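Local coordinates for protein GDNF family receptor alpha-3 (PDB 2GH0) that serves as the receptor for artemin, a growth factor of sensory and sympathetic neurons, whose binding leads to autophosphorylation and activation of RET, at residues D26-A31 with E55-P60; S113-F118 with G183-N188; S136-A141 with P189-A194. All coordinates share one frame; numbering follows the deposited sequence.

Interaction 1: D26-A31 with E55-P60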
# COMPACT_ATOMS: atom_id res chain seq x y z
N ASP C 26 17.02 -14.27 -22.39
CA ASP C 26 17.06 -14.13 -20.94
C ASP C 26 15.91 -14.92 -20.29
O ASP C 26 16.11 -15.64 -19.30
CB ASP C 26 16.92 -12.63 -20.56
CG ASP C 26 16.94 -12.40 -19.04
OD1 ASP C 26 17.85 -12.96 -18.39
OD2 ASP C 26 16.04 -11.74 -18.52
N ARG C 27 14.70 -14.79 -20.83
CA ARG C 27 13.55 -15.41 -20.15
C ARG C 27 13.69 -16.93 -20.22
O ARG C 27 13.37 -17.63 -19.25
CB ARG C 27 12.23 -14.95 -20.72
CG ARG C 27 11.88 -13.47 -20.29
CD ARG C 27 10.50 -13.30 -19.74
NE ARG C 27 10.15 -11.87 -19.71
CZ ARG C 27 9.01 -11.39 -19.26
NH1 ARG C 27 8.07 -12.22 -18.80
NH2 ARG C 27 8.80 -10.08 -19.27
N LEU C 28 14.15 -17.43 -21.37
CA LEU C 28 14.28 -18.91 -21.59
C LEU C 28 15.42 -19.51 -20.74
O LEU C 28 15.32 -20.66 -20.26
CB LEU C 28 14.50 -19.22 -23.07
CG LEU C 28 13.29 -18.83 -23.93
CD1 LEU C 28 13.83 -18.87 -25.37
CD2 LEU C 28 12.19 -19.84 -23.81
N ARG C 29 16.51 -18.76 -20.61
CA ARG C 29 17.67 -19.22 -19.80
C ARG C 29 17.26 -19.20 -18.33
O ARG C 29 17.54 -20.13 -17.60
CB ARG C 29 18.87 -18.28 -20.00
CG ARG C 29 20.08 -18.69 -19.14
CD ARG C 29 21.35 -17.88 -19.56
NE ARG C 29 22.44 -18.05 -18.59
CZ ARG C 29 22.61 -17.29 -17.50
NH1 ARG C 29 21.82 -16.26 -17.23
NH2 ARG C 29 23.64 -17.54 -16.71
N LYS C 30 16.57 -18.14 -17.91
CA LYS C 30 16.09 -18.03 -16.53
C LYS C 30 15.15 -19.19 -16.19
O LYS C 30 15.15 -19.70 -15.06
CB LYS C 30 15.37 -16.68 -16.29
CG LYS C 30 16.35 -15.56 -15.83
CD LYS C 30 15.66 -14.50 -14.92
CE LYS C 30 16.63 -13.72 -13.98
NZ LYS C 30 16.01 -12.17 -13.78
N ALA C 31 14.28 -19.53 -17.15
CA ALA C 31 13.33 -20.62 -16.99
C ALA C 31 14.01 -21.98 -16.72
O ALA C 31 13.60 -22.68 -15.79
CB ALA C 31 12.42 -20.72 -18.22
N GLU C 55 14.88 -25.00 -28.45
CA GLU C 55 13.85 -24.84 -29.42
C GLU C 55 13.50 -23.37 -29.75
O GLU C 55 13.25 -23.04 -30.93
CB GLU C 55 12.61 -25.54 -28.92
CG GLU C 55 11.54 -25.51 -29.84
CD GLU C 55 10.44 -26.47 -29.43
OE1 GLU C 55 10.52 -27.05 -28.29
OE2 GLU C 55 9.49 -26.63 -30.25
N LYS C 56 13.46 -22.53 -28.71
CA LYS C 56 12.91 -21.18 -28.82
C LYS C 56 13.97 -20.07 -28.94
O LYS C 56 13.71 -19.05 -29.57
CB LYS C 56 11.92 -20.89 -27.67
CG LYS C 56 10.67 -21.83 -27.68
CD LYS C 56 9.92 -21.78 -28.98
CE LYS C 56 8.81 -22.88 -29.07
NZ LYS C 56 7.81 -22.43 -30.10
N ALA C 57 15.14 -20.26 -28.36
CA ALA C 57 16.17 -19.21 -28.34
C ALA C 57 16.74 -19.07 -29.76
O ALA C 57 16.85 -20.07 -30.46
CB ALA C 57 17.29 -19.59 -27.40
N ALA C 58 17.19 -17.87 -30.15
CA ALA C 58 17.84 -17.73 -31.47
C ALA C 58 19.04 -18.66 -31.52
O ALA C 58 19.78 -18.73 -30.49
CB ALA C 58 18.23 -16.24 -31.71
N GLU C 59 19.27 -19.37 -32.65
CA GLU C 59 20.36 -20.32 -32.70
C GLU C 59 21.69 -19.66 -32.33
O GLU C 59 22.49 -20.26 -31.61
CB GLU C 59 20.50 -21.04 -34.05
CG GLU C 59 19.44 -22.06 -34.34
CD GLU C 59 19.25 -22.26 -35.83
OE1 GLU C 59 20.20 -22.81 -36.44
OE2 GLU C 59 18.18 -21.86 -36.39
N PRO C 60 21.94 -18.45 -32.86
CA PRO C 60 23.24 -17.90 -32.49
C PRO C 60 23.41 -17.62 -30.96
O PRO C 60 24.51 -17.68 -30.47
CB PRO C 60 23.32 -16.63 -33.33
CG PRO C 60 22.30 -16.82 -34.47
CD PRO C 60 21.19 -17.58 -33.84

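Interaction 2: S113-F118 with G183-N188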
# COMPACT_ATOMS: atom_id res chain seq x y z
N SER C 113 13.29 -38.95 -32.88
CA SER C 113 13.41 -37.95 -33.94
C SER C 113 14.66 -37.04 -33.82
O SER C 113 15.32 -36.73 -34.82
CB SER C 113 12.10 -37.14 -33.97
OG SER C 113 12.14 -36.05 -34.87
N ARG C 114 14.99 -36.60 -32.60
CA ARG C 114 16.20 -35.77 -32.37
C ARG C 114 17.44 -36.56 -32.65
O ARG C 114 18.44 -36.01 -33.19
CB ARG C 114 16.22 -35.21 -30.97
CG ARG C 114 14.90 -34.33 -30.72
CD ARG C 114 15.06 -33.00 -31.55
NE ARG C 114 13.86 -32.16 -31.46
CZ ARG C 114 13.69 -31.23 -30.51
NH1 ARG C 114 14.64 -31.06 -29.63
NH2 ARG C 114 12.60 -30.45 -30.46
N LEU C 115 17.40 -37.85 -32.27
CA LEU C 115 18.59 -38.73 -32.51
C LEU C 115 18.73 -39.02 -34.00
O LEU C 115 19.84 -38.99 -34.52
CB LEU C 115 18.54 -40.04 -31.71
CG LEU C 115 19.82 -40.90 -31.79
CD1 LEU C 115 21.08 -40.22 -31.22
CD2 LEU C 115 19.61 -42.25 -31.11
N VAL C 116 17.62 -39.25 -34.68
CA VAL C 116 17.69 -39.34 -36.14
C VAL C 116 18.31 -38.08 -36.79
O VAL C 116 19.18 -38.20 -37.67
CB VAL C 116 16.36 -39.62 -36.74
CG1 VAL C 116 16.39 -39.36 -38.23
CG2 VAL C 116 15.96 -41.05 -36.44
N ASP C 117 17.91 -36.88 -36.38
CA ASP C 117 18.50 -35.76 -37.08
C ASP C 117 19.98 -35.58 -36.77
O ASP C 117 20.72 -35.13 -37.63
CB ASP C 117 17.70 -34.45 -37.05
CG ASP C 117 17.12 -34.13 -35.73
OD1 ASP C 117 17.95 -33.88 -34.81
OD2 ASP C 117 15.84 -33.95 -35.65
N PHE C 118 20.42 -35.94 -35.56
CA PHE C 118 21.85 -35.82 -35.22
C PHE C 118 22.67 -36.81 -36.10
O PHE C 118 23.77 -36.49 -36.64
CB PHE C 118 22.01 -36.10 -33.71
CG PHE C 118 23.45 -36.22 -33.27
CD1 PHE C 118 24.30 -35.12 -33.33
CD2 PHE C 118 23.94 -37.39 -32.82
CE1 PHE C 118 25.61 -35.22 -32.95
CE2 PHE C 118 25.30 -37.50 -32.45
CZ PHE C 118 26.11 -36.42 -32.52
N GLY C 183 30.91 -43.42 -29.59
CA GLY C 183 31.89 -42.75 -30.43
C GLY C 183 31.33 -41.67 -31.34
O GLY C 183 31.99 -40.73 -31.67
N PHE C 184 30.10 -41.85 -31.80
CA PHE C 184 29.41 -40.87 -32.65
C PHE C 184 29.31 -39.50 -31.97
O PHE C 184 29.26 -38.47 -32.64
CB PHE C 184 28.01 -41.41 -33.08
CG PHE C 184 27.49 -40.79 -34.32
CD1 PHE C 184 27.94 -41.20 -35.56
CD2 PHE C 184 26.59 -39.74 -34.25
CE1 PHE C 184 27.45 -40.59 -36.73
CE2 PHE C 184 26.10 -39.09 -35.45
CZ PHE C 184 26.55 -39.53 -36.67
N PHE C 185 29.40 -39.48 -30.64
CA PHE C 185 29.44 -38.24 -29.87
C PHE C 185 30.84 -37.95 -29.40
O PHE C 185 31.31 -36.81 -29.50
CB PHE C 185 28.57 -38.38 -28.59
CG PHE C 185 27.11 -38.43 -28.87
CD1 PHE C 185 26.50 -39.63 -29.25
CD2 PHE C 185 26.34 -37.26 -28.77
CE1 PHE C 185 25.16 -39.72 -29.53
CE2 PHE C 185 24.98 -37.33 -29.03
CZ PHE C 185 24.38 -38.54 -29.40
N SER C 186 31.55 -38.96 -28.91
CA SER C 186 32.81 -38.69 -28.27
C SER C 186 34.02 -38.50 -29.21
O SER C 186 35.02 -37.86 -28.80
CB SER C 186 33.09 -39.70 -27.19
OG SER C 186 33.39 -40.95 -27.78
N HIS C 187 33.97 -39.06 -30.43
CA HIS C 187 35.16 -39.02 -31.33
C HIS C 187 34.58 -39.01 -32.75
O HIS C 187 34.55 -40.02 -33.40
CB HIS C 187 36.05 -40.24 -31.14
CG HIS C 187 37.41 -40.12 -31.79
ND1 HIS C 187 38.54 -40.01 -31.03
CD2 HIS C 187 37.81 -40.00 -33.08
CE1 HIS C 187 39.60 -39.92 -31.82
NE2 HIS C 187 39.20 -39.93 -33.08
N ASN C 188 34.09 -37.86 -33.18
CA ASN C 188 33.32 -37.69 -34.44
C ASN C 188 33.93 -36.44 -35.06
O ASN C 188 33.69 -35.37 -34.55
CB ASN C 188 31.80 -37.50 -34.09
CG ASN C 188 30.91 -37.20 -35.33
OD1 ASN C 188 29.68 -37.40 -35.32
ND2 ASN C 188 31.53 -36.71 -36.37

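Interaction 3: S136-A141 with P189-A194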
# COMPACT_ATOMS: atom_id res chain seq x y z
N SER C 136 26.40 -26.07 -39.79
CA SER C 136 25.38 -25.35 -38.98
C SER C 136 24.19 -26.30 -38.70
O SER C 136 23.54 -26.21 -37.65
CB SER C 136 24.81 -24.08 -39.69
OG SER C 136 24.35 -24.42 -40.99
N ARG C 137 23.87 -27.14 -39.68
CA ARG C 137 22.81 -28.15 -39.49
C ARG C 137 23.18 -29.24 -38.44
O ARG C 137 22.32 -29.71 -37.65
CB ARG C 137 22.48 -28.81 -40.82
CG ARG C 137 21.90 -27.83 -41.86
CD ARG C 137 21.26 -28.66 -42.97
NE ARG C 137 20.67 -27.91 -44.07
CZ ARG C 137 19.49 -27.29 -44.03
NH1 ARG C 137 18.75 -27.27 -42.91
NH2 ARG C 137 19.04 -26.65 -45.10
N CYS C 138 24.47 -29.63 -38.43
CA CYS C 138 25.00 -30.52 -37.41
C CYS C 138 24.93 -29.91 -36.01
O CYS C 138 24.49 -30.58 -35.09
CB CYS C 138 26.44 -30.99 -37.73
SG CYS C 138 27.23 -31.85 -36.34
N LEU C 139 25.29 -28.63 -35.86
CA LEU C 139 25.25 -28.02 -34.53
C LEU C 139 23.84 -27.95 -33.99
O LEU C 139 23.59 -28.23 -32.81
CB LEU C 139 25.86 -26.61 -34.55
CG LEU C 139 27.41 -26.66 -34.68
CD1 LEU C 139 27.94 -25.19 -34.53
CD2 LEU C 139 28.28 -27.66 -33.78
N ARG C 140 22.91 -27.63 -34.88
CA ARG C 140 21.49 -27.48 -34.47
C ARG C 140 20.94 -28.84 -34.05
O ARG C 140 20.16 -28.93 -33.09
CB ARG C 140 20.70 -26.84 -35.62
CG ARG C 140 19.18 -26.93 -35.49
CD ARG C 140 18.49 -26.61 -36.79
NE ARG C 140 18.68 -25.24 -37.25
CZ ARG C 140 19.40 -24.88 -38.32
NH1 ARG C 140 19.99 -25.79 -39.09
NH2 ARG C 140 19.49 -23.60 -38.64
N ALA C 141 21.34 -29.90 -34.74
CA ALA C 141 20.89 -31.27 -34.40
C ALA C 141 21.54 -31.81 -33.11
O ALA C 141 20.90 -32.48 -32.29
CB ALA C 141 21.22 -32.22 -35.55
N PRO C 189 34.75 -36.56 -36.14
CA PRO C 189 35.44 -35.39 -36.66
C PRO C 189 34.53 -34.31 -37.22
O PRO C 189 34.89 -33.14 -37.20
CB PRO C 189 36.33 -35.99 -37.79
CG PRO C 189 35.55 -37.17 -38.27
CD PRO C 189 35.12 -37.77 -36.90
N CYS C 190 33.34 -34.69 -37.69
CA CYS C 190 32.39 -33.69 -38.24
C CYS C 190 31.94 -32.79 -37.08
O CYS C 190 31.97 -31.54 -37.15
CB CYS C 190 31.18 -34.41 -38.93
SG CYS C 190 29.62 -33.36 -38.86
N LEU C 191 31.53 -33.44 -35.98
CA LEU C 191 31.04 -32.73 -34.83
C LEU C 191 32.16 -31.90 -34.18
O LEU C 191 31.99 -30.74 -33.81
CB LEU C 191 30.42 -33.72 -33.82
CG LEU C 191 30.00 -33.05 -32.48
CD1 LEU C 191 28.85 -32.13 -32.82
CD2 LEU C 191 29.43 -34.12 -31.56
N THR C 192 33.34 -32.51 -34.07
CA THR C 192 34.48 -31.80 -33.52
C THR C 192 34.86 -30.56 -34.30
O THR C 192 35.13 -29.52 -33.71
CB THR C 192 35.68 -32.74 -33.45
OG1 THR C 192 35.30 -33.80 -32.56
CG2 THR C 192 36.88 -32.02 -32.87
N GLU C 193 34.89 -30.67 -35.63
CA GLU C 193 35.25 -29.56 -36.45
C GLU C 193 34.18 -28.46 -36.44
O GLU C 193 34.51 -27.28 -36.43
CB GLU C 193 35.56 -30.01 -37.87
CG GLU C 193 36.95 -30.68 -37.96
CD GLU C 193 38.06 -29.92 -37.10
OE1 GLU C 193 38.33 -28.70 -37.34
OE2 GLU C 193 38.56 -30.51 -36.11
N ALA C 194 32.92 -28.84 -36.45
CA ALA C 194 31.81 -27.90 -36.39
C ALA C 194 31.85 -27.10 -35.10
O ALA C 194 31.70 -25.86 -35.08
CB ALA C 194 30.46 -28.69 -36.49

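Interaction 1: D26-A31 with E55-P60
Leu28 reaches from helix 23-35 to the place where helix 43-56 ends, and its methyl groups settle against Lys56 and Ala57. The contact is small, burying 107 Å² in all, and Leu28 carries one whole side of it. Its CB already points toward the other segment. At CG the chain divides: with chi2 at 166° the CD1 methyl continues the line from CA and becomes the leading atom, while CD2 branches to the flank. CD1 lies 3.5 Å from the backbone N of Ala57 and 3.6 Å from CB of Lys56, so it sits over the last turn as the chain leaves it. The same CD1 is 4.1 Å from CB of Ala57, a looser apolar touch. CD2 of Leu28 touches only Lys56 of the segment 55-60, lying 4.0 Å from CB of Lys56.

Lys56 contributes only the root of its chain. CB faces Leu28, but the chain bends at chi2 (-56°), and the tip with NZ leads away from the leucine. A lysine is suitable at such an exposed edge because its aliphatic base can cover an apolar neighbour while its charge stays clear of it. Ala57, buried and the first residue to leave helical geometry, bears only a methyl, which probably lets the leucine approach the backbone at the turn.

Both segments belong to the first GDNF/GAS1 domain. Leu28 also packs on Thr52 and Phe53 farther back along helix 43-56, whereas Ala57 rests on Ala62 of helix 59-66. Next to Leu28, Arg29 touches helices 11-20 and 59-66 and, outside this contact, pairs with an acidic side chain of another protein's chain, probably artemin; helix 23-35 thus packs on its neighbouring helices and meets that partner through Arg29.

Interaction 2: S113-F118 with G183-N188
An aromatic cluster of Phe118, Phe184 and Phe185 joins helix 109-121 to the C-terminal end of helix 175-186 within the second GDNF/GAS1 domain. It is largely buried and held without any hydrogen bond across the segments. Phe118 reaches between two consecutive residues, and each meets it differently. With Phe185 it forms an offset stack, the centroids 4.4 Å apart and the planes inclined at 27°. CE2 of Phe118 lies over one face of Phe185, shifted toward the rim, 3.4 Å from CZ of Phe185. The two side chains start differently, CG of Phe118 anti to the backbone N (chi1 171°) and CG of Phe185 anti to its carbonyl carbon, which helps bring the rings into the stack. Phe184 instead turns its edge to the face of Phe118 in an offset T-shaped pair, with planes at 89° and centroids 5.2 Å apart. The edge of the Phe184 ring also approaches the Phe118 backbone, its CE2 lying 3.7 Å from Phe118 O near the ring plane.

One turn before Phe118, Leu115 directs CD1 to the edge of Phe185, 4.1 Å from CZ. A leucine's branched tip suits this spot beside the ring. Replacing Phe185 by an alanine would probably open a gap beside Phe118 and leave both that ring and CD1 of Leu115 without their flat partner.

Leu145, in a loop, packs on Phe118 and Phe185; Phe118 also touches Tyr142 of helix 135-143, and Leu115 Phe106 of helix 98-106.

Interaction 3: S136-A141 with P189-A194
Cys138 and Leu139 of helix 135-143 pack against Cys190, Leu191 and Ala194 of helix 189-205, forming a nearly perpendicular helix crossing in this disulfide-rich, mainly helical receptor fragment. The axes of the two short segments approach to 9.5 Å, and their N-to-C directions differ by 97°. All five touching residues are buried, and no hydrogen bond crosses between the segments. At so steep an angle contact is confined to a small patch, which is supplied by neighbours on one helix and by residues one and four places apart on the other.

The patch has two parts. In one, SG of Cys138 lies 3.8 Å from SG of Cys190. This is van der Waals contact, for each sulfur is already in a disulfide with another residue. With its SG anti to the backbone N (chi1 170°), Cys138 extends the sulfur toward helix 189-205, where CD1 of Leu191 lies 3.9 Å from SG of Cys138. Oxidised cysteines suit the place, being compact and apolar there while tying the helices covalently to other parts of the chain. In the other part Leu139 covers Ala194. The alanine presents only a methyl, and this small size probably lets Leu139 lie close to the helix.

A second shell surrounds these groups and probably helps to place them. Cys138 is bonded to Cys122 and Cys190 to Cys131, so sulfurs of two different disulfides touch at the crossing. Leu191 also packs on Tyr142, while Leu139 reaches on to Ile195 and Lys198 farther along helix 189-205 and to Leu67 in a loop. On the same helix as Leu139, Arg140 turns elsewhere and forms a salt bridge with Glu59.

CD1 of Leu139 lies 3.9 Å from the carbonyl O of Ala194, and CD2 of Leu139 lies 3.6 Å from CB of Ala194.

How the interactions relate
From the N terminus, interaction 1 comes first: it closes a short, mainly helical loop of 23 residues inside the first GDNF/GAS1 domain and is complete before the others open. Interactions 2 and 3 then cross. The chain passes 113-118, then 136-141, and returns through 183-188 and 189-194, so two successive pairs of helices are joined, with the two-stranded sheet falling in the stretch of chain between 136-141 and 183-188. They touch directly: Ala141 packs on Phe118, and Leu191 on Phe118 and on the backbone of Phe185. Interactions 1 and 2 lie on opposite sides of the chain's centre, about 23 Å apart between centres. The salt bridge Glu59 to Arg140 links interaction 1 to interaction 3.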